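Local atomic coordinates of sensory box/response regulator (Mycobacterium smegmatis, PDB entry 5YRP), a protein that belongs to the EAL-domain family of bacterial signalling proteins and carries a magnesium ion bound in its EAL domain. Residues Ala5-Arg17 against Val21-Trp30. Sequence-based numbering, arbitrary orientation.
Sequences ALVLHYLPEIDMR and VLAAEALVRW. With MG (magnesium ion), chain C.
The imidazole of H9 and the guanidinium of R29 are set almost perpendicular, their planes 88° apart. R29 crosses one face of the ring: its CB makes a CH-pi contact, 4.2 Å from the H9 ring centroid, and its NE lies above the same ring toward the rim. Seen from the arginine, H9 NE2 sits at the edge of the guanidinium, in its plane, 3.4 Å from R29 NE. A bend at chi3 (-81°) brings NE down at the NE2/CD2 rim, the guanidinium reaching on past it. On the other face of the sheet the Y10 ring meets A26 obliquely, with Y10 CE1 3.8 Å from A26 CB, while W71 of helix 52-73 packs edge-to-face with the tyrosine.

The pair illustrates how an antiparallel ladder sorts side chains between two environments. H9, L11, E13, A23, E25 and L27 share one face, where L11 CB touches L27 CD1 at 3.8 Å; Y10, P12, I14, V21, A24 and A26 occupy the other, partly covered by helix 234-243. L11 and E25 exchange two backbone bonds, E25 N to L11 O and L11 N to E25 O. Further along, E13 O accepts from both L22 N (2.8 Å) and A23 N (3.2 Å), the mark of a classic beta bulge that shifts the register by one.

Two buried acids stand on the L11 face. E13 is extended, its CG anti to the backbone N (chi1 176°), and its carboxylate forms salt bridges with R222 and R83. E25, equally extended, carries OE2 to the magnesium at 2.4 Å; N85 also hydrogen-bonds that oxygen, and E117 and D147 bind the same ion. The arrangement is a bulged beta hairpin opening the barrel-like EAL fold, its second strand supplying a glutamate to the metal site.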
ATOM      1  N   ALA A   5      30.232  -9.312 -20.436  1.00 82.58           N
ATOM      2  CA  ALA A   5      29.229  -8.447 -21.134  1.00 84.34           C
ATOM      3  C   ALA A   5      27.800  -8.868 -20.811  1.00 86.39           C
ATOM      4  O   ALA A   5      27.560  -9.982 -20.341  1.00 88.55           O
ATOM      5  CB  ALA A   5      29.449  -8.481 -22.639  1.00 83.67           C
ATOM      6  N   LEU A   6      26.856  -7.966 -21.080  1.00 87.10           N
ATOM      7  CA  LEU A   6      25.425  -8.207 -20.819  1.00 84.91           C
ATOM      8  C   LEU A   6      24.588  -8.149 -22.098  1.00 79.41           C
ATOM      9  O   LEU A   6      25.038  -7.659 -23.133  1.00 77.69           O
ATOM     10  CB  LEU A   6      24.872  -7.222 -19.773  1.00 86.21           C
ATOM     11  CG  LEU A   6      25.068  -5.706 -19.953  1.00 87.20           C
ATOM     12  CD1 LEU A   6      24.225  -5.126 -21.076  1.00 86.82           C
ATOM     13  CD2 LEU A   6      24.730  -4.989 -18.655  1.00 87.68           C
ATOM     14  N   VAL A   7      23.360  -8.647 -22.002  1.00 74.35           N
ATOM     15  CA  VAL A   7      22.445  -8.701 -23.139  1.00 69.86           C
ATOM     16  C   VAL A   7      21.009  -8.551 -22.650  1.00 64.87           C
ATOM     17  O   VAL A   7      20.690  -8.928 -21.522  1.00 62.86           O
ATOM     18  CB  VAL A   7      22.609 -10.020 -23.929  1.00 70.29           C
ATOM     19  CG1 VAL A   7      22.278 -11.232 -23.061  1.00 69.71           C
ATOM     20  CG2 VAL A   7      21.770 -10.009 -25.202  1.00 70.97           C
ATOM     21  N   LEU A   8      20.150  -7.996 -23.497  1.00 61.52           N
ATOM     22  CA  LEU A   8      18.756  -7.794 -23.127  1.00 60.86           C
ATOM     23  C   LEU A   8      17.944  -9.080 -23.190  1.00 59.44           C
ATOM     24  O   LEU A   8      18.264 -10.017 -23.918  1.00 57.18           O
ATOM     25  CB  LEU A   8      18.093  -6.704 -23.973  1.00 61.77           C
ATOM     26  CG  LEU A   8      18.327  -5.257 -23.521  1.00 62.29           C
ATOM     27  CD1 LEU A   8      17.659  -4.303 -24.499  1.00 63.09           C
ATOM     28  CD2 LEU A   8      17.819  -4.985 -22.112  1.00 61.76           C
ATOM     29  N   HIS A   9      16.864  -9.060 -22.422  1.00 60.14           N
ATOM     30  CA  HIS A   9      16.054 -10.223 -22.096  1.00 60.47           C
ATOM     31  C   HIS A   9      14.628  -9.725 -22.148  1.00 58.79           C
ATOM     32  O   HIS A   9      14.331  -8.661 -21.608  1.00 60.40           O
ATOM     33  CB  HIS A   9      16.401 -10.671 -20.672  1.00 63.33           C
ATOM     34  CG  HIS A   9      16.166 -12.122 -20.399  1.00 65.72           C
ATOM     35  ND1 HIS A   9      16.106 -12.631 -19.119  1.00 65.66           N
ATOM     36  CD2 HIS A   9      15.989 -13.175 -21.233  1.00 67.91           C
ATOM     37  CE1 HIS A   9      15.910 -13.936 -19.175  1.00 67.79           C
ATOM     38  NE2 HIS A   9      15.829 -14.291 -20.446  1.00 69.23           N
ATOM     39  N   TYR A  10      13.737 -10.457 -22.798  1.00 55.98           N
ATOM     40  CA  TYR A  10      12.379  -9.954 -22.982  1.00 53.94           C
ATOM     41  C   TYR A  10      11.322 -10.887 -22.426  1.00 52.32           C
ATOM     42  O   TYR A  10      11.159 -12.008 -22.898  1.00 50.60           O
ATOM     43  CB  TYR A  10      12.119  -9.675 -24.449  1.00 54.71           C
ATOM     44  CG  TYR A  10      12.982  -8.585 -25.008  1.00 55.75           C
ATOM     45  CD1 TYR A  10      12.573  -7.256 -24.947  1.00 55.46           C
ATOM     46  CD2 TYR A  10      14.207  -8.876 -25.597  1.00 55.82           C
ATOM     47  CE1 TYR A  10      13.360  -6.243 -25.458  1.00 56.61           C
ATOM     48  CE2 TYR A  10      15.003  -7.869 -26.114  1.00 58.05           C
ATOM     49  CZ  TYR A  10      14.575  -6.553 -26.042  1.00 58.23           C
ATOM     50  OH  TYR A  10      15.362  -5.545 -26.555  1.00 59.60           O
ATOM     51  N   LEU A  11      10.617 -10.402 -21.409  1.00 52.79           N
ATOM     52  CA  LEU A  11       9.526 -11.139 -20.780  1.00 53.26           C
ATOM     53  C   LEU A  11       8.220 -10.701 -21.424  1.00 52.65           C
ATOM     54  O   LEU A  11       7.761  -9.585 -21.178  1.00 53.15           O
ATOM     55  CB  LEU A  11       9.498 -10.851 -19.274  1.00 54.35           C
ATOM     56  CG  LEU A  11       8.318 -11.376 -18.450  1.00 55.35           C
ATOM     57  CD1 LEU A  11       8.077 -12.861 -18.692  1.00 56.89           C
ATOM     58  CD2 LEU A  11       8.561 -11.117 -16.971  1.00 55.37           C
ATOM     59  N   PRO A  12       7.617 -11.568 -22.256  1.00 51.99           N
ATOM     60  CA  PRO A  12       6.419 -11.134 -22.957  1.00 51.94           C
ATOM     61  C   PRO A  12       5.189 -11.098 -22.065  1.00 52.89           C
ATOM     62  O   PRO A  12       5.073 -11.865 -21.106  1.00 51.07           O
ATOM     63  CB  PRO A  12       6.248 -12.183 -24.055  1.00 52.16           C
ATOM     64  CG  PRO A  12       6.871 -13.401 -23.504  1.00 52.05           C
ATOM     65  CD  PRO A  12       7.968 -12.962 -22.581  1.00 52.71           C
ATOM     66  N   GLU A  13       4.286 -10.191 -22.414  1.00 55.24           N
ATOM     67  CA  GLU A  13       3.048  -9.967 -21.686  1.00 56.46           C
ATOM     68  C   GLU A  13       1.883 -10.334 -22.585  1.00 55.43           C
ATOM     69  O   GLU A  13       1.649  -9.683 -23.605  1.00 54.79           O
ATOM     70  CB  GLU A  13       2.947  -8.498 -21.293  1.00 56.78           C
ATOM     71  CG  GLU A  13       1.653  -8.111 -20.608  1.00 56.55           C
ATOM     72  CD  GLU A  13       1.575  -6.622 -20.376  1.00 58.64           C
ATOM     73  OE1 GLU A  13       0.475  -6.054 -20.522  1.00 59.89           O
ATOM     74  OE2 GLU A  13       2.620  -6.012 -20.062  1.00 60.44           O
ATOM     75  N   ILE A  14       1.143 -11.364 -22.196  1.00 54.83           N
ATOM     76  CA  ILE A  14       0.112 -11.905 -23.062  1.00 56.07           C
ATOM     77  C   ILE A  14      -1.296 -11.662 -22.532  1.00 55.38           C
ATOM     78  O   ILE A  14      -1.498 -11.433 -21.345  1.00 54.40           O
ATOM     79  CB  ILE A  14       0.317 -13.415 -23.303  1.00 57.00           C
ATOM     80  CG1 ILE A  14       0.085 -14.216 -22.022  1.00 58.34           C
ATOM     81  CG2 ILE A  14       1.719 -13.680 -23.838  1.00 56.83           C
ATOM     82  CD1 ILE A  14      -0.179 -15.682 -22.287  1.00 60.19           C
ATOM     83  N   ASP A  15      -2.257 -11.697 -23.448  1.00 55.78           N
ATOM     84  CA  ASP A  15      -3.662 -11.794 -23.105  1.00 56.18           C
ATOM     85  C   ASP A  15      -3.950 -13.254 -22.785  1.00 56.50           C
ATOM     86  O   ASP A  15      -3.858 -14.111 -23.657  1.00 55.42           O
ATOM     87  CB  ASP A  15      -4.524 -11.340 -24.285  1.00 57.06           C
ATOM     88  CG  ASP A  15      -6.011 -11.332 -23.965  1.00 57.53           C
ATOM     89  OD1 ASP A  15      -6.405 -11.735 -22.848  1.00 56.60           O
ATOM     90  OD2 ASP A  15      -6.793 -10.916 -24.846  1.00 57.91           O
HETATM   91  N   MSE A  16      -4.304 -13.533 -21.538  1.00 57.89           N
HETATM   92  CA  MSE A  16      -4.497 -14.913 -21.085  1.00 59.98           C
HETATM   93  C   MSE A  16      -5.739 -15.561 -21.618  1.00 59.83           C
HETATM   94  O   MSE A  16      -5.905 -16.779 -21.505  1.00 59.47           O
HETATM   95  CB  MSE A  16      -4.602 -14.923 -19.578  1.00 62.89           C
HETATM   96  CG  MSE A  16      -3.276 -14.555 -18.942  1.00 65.96           C
HETATM   97 SE   MSE A  16      -3.482 -14.863 -17.013  1.00 75.60          SE
HETATM   98  CE  MSE A  16      -4.662 -13.338 -16.605  1.00 72.92           C
ATOM     99  N   ARG A  17      -6.634 -14.754 -22.178  1.00 59.69           N
ATOM    100  CA  ARG A  17      -7.821 -15.264 -22.849  1.00 60.13           C
ATOM    101  C   ARG A  17      -7.419 -15.895 -24.183  1.00 60.05           C
ATOM    102  O   ARG A  17      -7.698 -17.064 -24.439  1.00 59.63           O
ATOM    103  CB  ARG A  17      -8.834 -14.137 -23.082  1.00 60.37           C
ATOM    104  CG  ARG A  17      -9.291 -13.421 -21.813  1.00 59.81           C
ATOM    105  CD  ARG A  17     -10.252 -12.271 -22.097  1.00 58.92           C
ATOM    106  NE  ARG A  17      -9.661 -11.237 -22.948  1.00 59.46           N
ATOM    107  CZ  ARG A  17     -10.160 -10.014 -23.128  1.00 60.94           C
ATOM    108  NH1 ARG A  17      -9.529  -9.159 -23.930  1.00 60.64           N
ATOM    109  NH2 ARG A  17     -11.276  -9.633 -22.511  1.00 62.55           N
ATOM    110  N   VAL A  21       0.297 -11.872 -27.643  1.00 56.11           N
ATOM    111  CA  VAL A  21       1.306 -10.998 -27.044  1.00 55.18           C
ATOM    112  C   VAL A  21       0.910  -9.527 -27.216  1.00 54.78           C
ATOM    113  O   VAL A  21       0.869  -9.013 -28.335  1.00 52.52           O
ATOM    114  CB  VAL A  21       2.699 -11.228 -27.669  1.00 55.60           C
ATOM    115  CG1 VAL A  21       3.728 -10.278 -27.072  1.00 55.84           C
ATOM    116  CG2 VAL A  21       3.148 -12.669 -27.469  1.00 55.32           C
ATOM    117  N   LEU A  22       0.629  -8.862 -26.096  1.00 55.14           N
ATOM    118  CA  LEU A  22       0.213  -7.453 -26.090  1.00 54.92           C
ATOM    119  C   LEU A  22       1.377  -6.502 -25.847  1.00 55.69           C
ATOM    120  O   LEU A  22       1.355  -5.352 -26.298  1.00 55.29           O
ATOM    121  CB  LEU A  22      -0.851  -7.218 -25.021  1.00 54.38           C
ATOM    122  CG  LEU A  22      -2.059  -8.153 -25.045  1.00 54.84           C
ATOM    123  CD1 LEU A  22      -3.056  -7.697 -24.000  1.00 55.18           C
ATOM    124  CD2 LEU A  22      -2.720  -8.210 -26.415  1.00 55.32           C
ATOM    125  N   ALA A  23       2.379  -6.978 -25.116  1.00 56.53           N
ATOM    126  CA  ALA A  23       3.572  -6.186 -24.832  1.00 55.82           C
ATOM    127  C   ALA A  23       4.752  -7.073 -24.461  1.00 54.11           C
ATOM    128  O   ALA A  23       4.604  -8.283 -24.307  1.00 53.99           O
ATOM    129  CB  ALA A  23       3.284  -5.199 -23.711  1.00 56.40           C
ATOM    130  N   ALA A  24       5.921  -6.456 -24.327  1.00 53.66           N
ATOM    131  CA  ALA A  24       7.136  -7.148 -23.896  1.00 52.41           C
ATOM    132  C   ALA A  24       7.974  -6.255 -22.998  1.00 51.47           C
ATOM    133  O   ALA A  24       8.368  -5.167 -23.406  1.00 51.16           O
ATOM    134  CB  ALA A  24       7.953  -7.574 -25.097  1.00 52.28           C
ATOM    135  N   GLU A  25       8.245  -6.723 -21.782  1.00 51.84           N
ATOM    136  CA  GLU A  25       9.068  -5.985 -20.824  1.00 51.69           C
ATOM    137  C   GLU A  25      10.537  -6.306 -21.046  1.00 50.88           C
ATOM    138  O   GLU A  25      10.947  -7.460 -20.923  1.00 49.93           O
ATOM    139  CB  GLU A  25       8.675  -6.326 -19.378  1.00 52.69           C
ATOM    140  CG  GLU A  25       9.421  -5.526 -18.308  1.00 53.41           C
ATOM    141  CD  GLU A  25       9.095  -5.960 -16.883  1.00 54.04           C
ATOM    142  OE1 GLU A  25       8.425  -6.992 -16.702  1.00 56.18           O
ATOM    143  OE2 GLU A  25       9.510  -5.270 -15.928  1.00 53.93           O
ATOM    144  N   ALA A  26      11.317  -5.279 -21.371  1.00 51.38           N
ATOM    145  CA  ALA A  26      12.766  -5.414 -21.514  1.00 52.39           C
ATOM    146  C   ALA A  26      13.437  -5.572 -20.148  1.00 53.32           C
ATOM    147  O   ALA A  26      13.272  -4.735 -19.260  1.00 53.52           O
ATOM    148  CB  ALA A  26      13.341  -4.213 -22.248  1.00 52.29           C
ATOM    149  N   LEU A  27      14.176  -6.665 -19.997  1.00 55.02           N
ATOM    150  CA  LEU A  27      14.966  -6.945 -18.803  1.00 57.22           C
ATOM    151  C   LEU A  27      16.380  -7.294 -19.244  1.00 59.58           C
ATOM    152  O   LEU A  27      16.603  -7.603 -20.407  1.00 59.92           O
ATOM    153  CB  LEU A  27      14.373  -8.122 -18.034  1.00 57.07           C
ATOM    154  CG  LEU A  27      12.902  -8.002 -17.633  1.00 57.60           C
ATOM    155  CD1 LEU A  27      12.346  -9.354 -17.213  1.00 57.99           C
ATOM    156  CD2 LEU A  27      12.741  -6.984 -16.519  1.00 57.60           C
ATOM    157  N   VAL A  28      17.335  -7.240 -18.326  1.00 63.10           N
ATOM    158  CA  VAL A  28      18.702  -7.653 -18.654  1.00 66.01           C
ATOM    159  C   VAL A  28      18.970  -9.033 -18.065  1.00 66.36           C
ATOM    160  O   VAL A  28      18.611  -9.316 -16.923  1.00 64.09           O
ATOM    161  CB  VAL A  28      19.770  -6.628 -18.205  1.00 68.63           C
ATOM    162  CG1 VAL A  28      19.530  -5.274 -18.853  1.00 70.79           C
ATOM    163  CG2 VAL A  28      19.789  -6.465 -16.705  1.00 69.98           C
ATOM    164  N   ARG A  29      19.584  -9.895 -18.867  1.00 69.44           N
ATOM    165  CA  ARG A  29      19.897 -11.254 -18.444  1.00 71.82           C
ATOM    166  C   ARG A  29      21.192 -11.263 -17.637  1.00 73.25           C
ATOM    167  O   ARG A  29      22.175 -10.615 -18.012  1.00 74.59           O
ATOM    168  CB  ARG A  29      20.016 -12.177 -19.657  1.00 73.13           C
ATOM    169  CG  ARG A  29      20.198 -13.647 -19.307  1.00 74.86           C
ATOM    170  CD  ARG A  29      20.384 -14.502 -20.551  1.00 76.08           C
ATOM    171  NE  ARG A  29      19.120 -14.822 -21.211  1.00 75.40           N
ATOM    172  CZ  ARG A  29      19.007 -15.578 -22.300  1.00 75.60           C
ATOM    173  NH1 ARG A  29      20.088 -16.100 -22.877  1.00 76.52           N
ATOM    174  NH2 ARG A  29      17.809 -15.816 -22.821  1.00 74.18           N
ATOM    175  N   TRP A  30      21.181 -12.004 -16.532  1.00 73.60           N
ATOM    176  CA  TRP A  30      22.315 -12.066 -15.613  1.00 72.64           C
ATOM    177  C   TRP A  30      22.913 -13.472 -15.564  1.00 71.23           C
ATOM    178  O   TRP A  30      22.231 -14.441 -15.221  1.00 69.01           O
ATOM    179  CB  TRP A  30      21.875 -11.636 -14.214  1.00 73.14           C
ATOM    180  CG  TRP A  30      21.277 -10.250 -14.139  1.00 72.74           C
ATOM    181  CD1 TRP A  30      19.966  -9.934 -13.909  1.00 70.75           C
ATOM    182  CD2 TRP A  30      21.975  -9.001 -14.259  1.00 72.09           C
ATOM    183  NE1 TRP A  30      19.807  -8.568 -13.887  1.00 70.22           N
ATOM    184  CE2 TRP A  30      21.023  -7.973 -14.095  1.00 70.40           C
ATOM    185  CE3 TRP A  30      23.312  -8.653 -14.490  1.00 71.39           C
ATOM    186  CZ2 TRP A  30      21.366  -6.617 -14.160  1.00 69.77           C
ATOM    187  CZ3 TRP A  30      23.650  -7.305 -14.556  1.00 70.52           C
ATOM    188  CH2 TRP A  30      22.678  -6.306 -14.397  1.00 69.85           C
TER
HETATM  189 MG    MG C 701       8.955  -4.584 -13.679  1.00 35.83          MG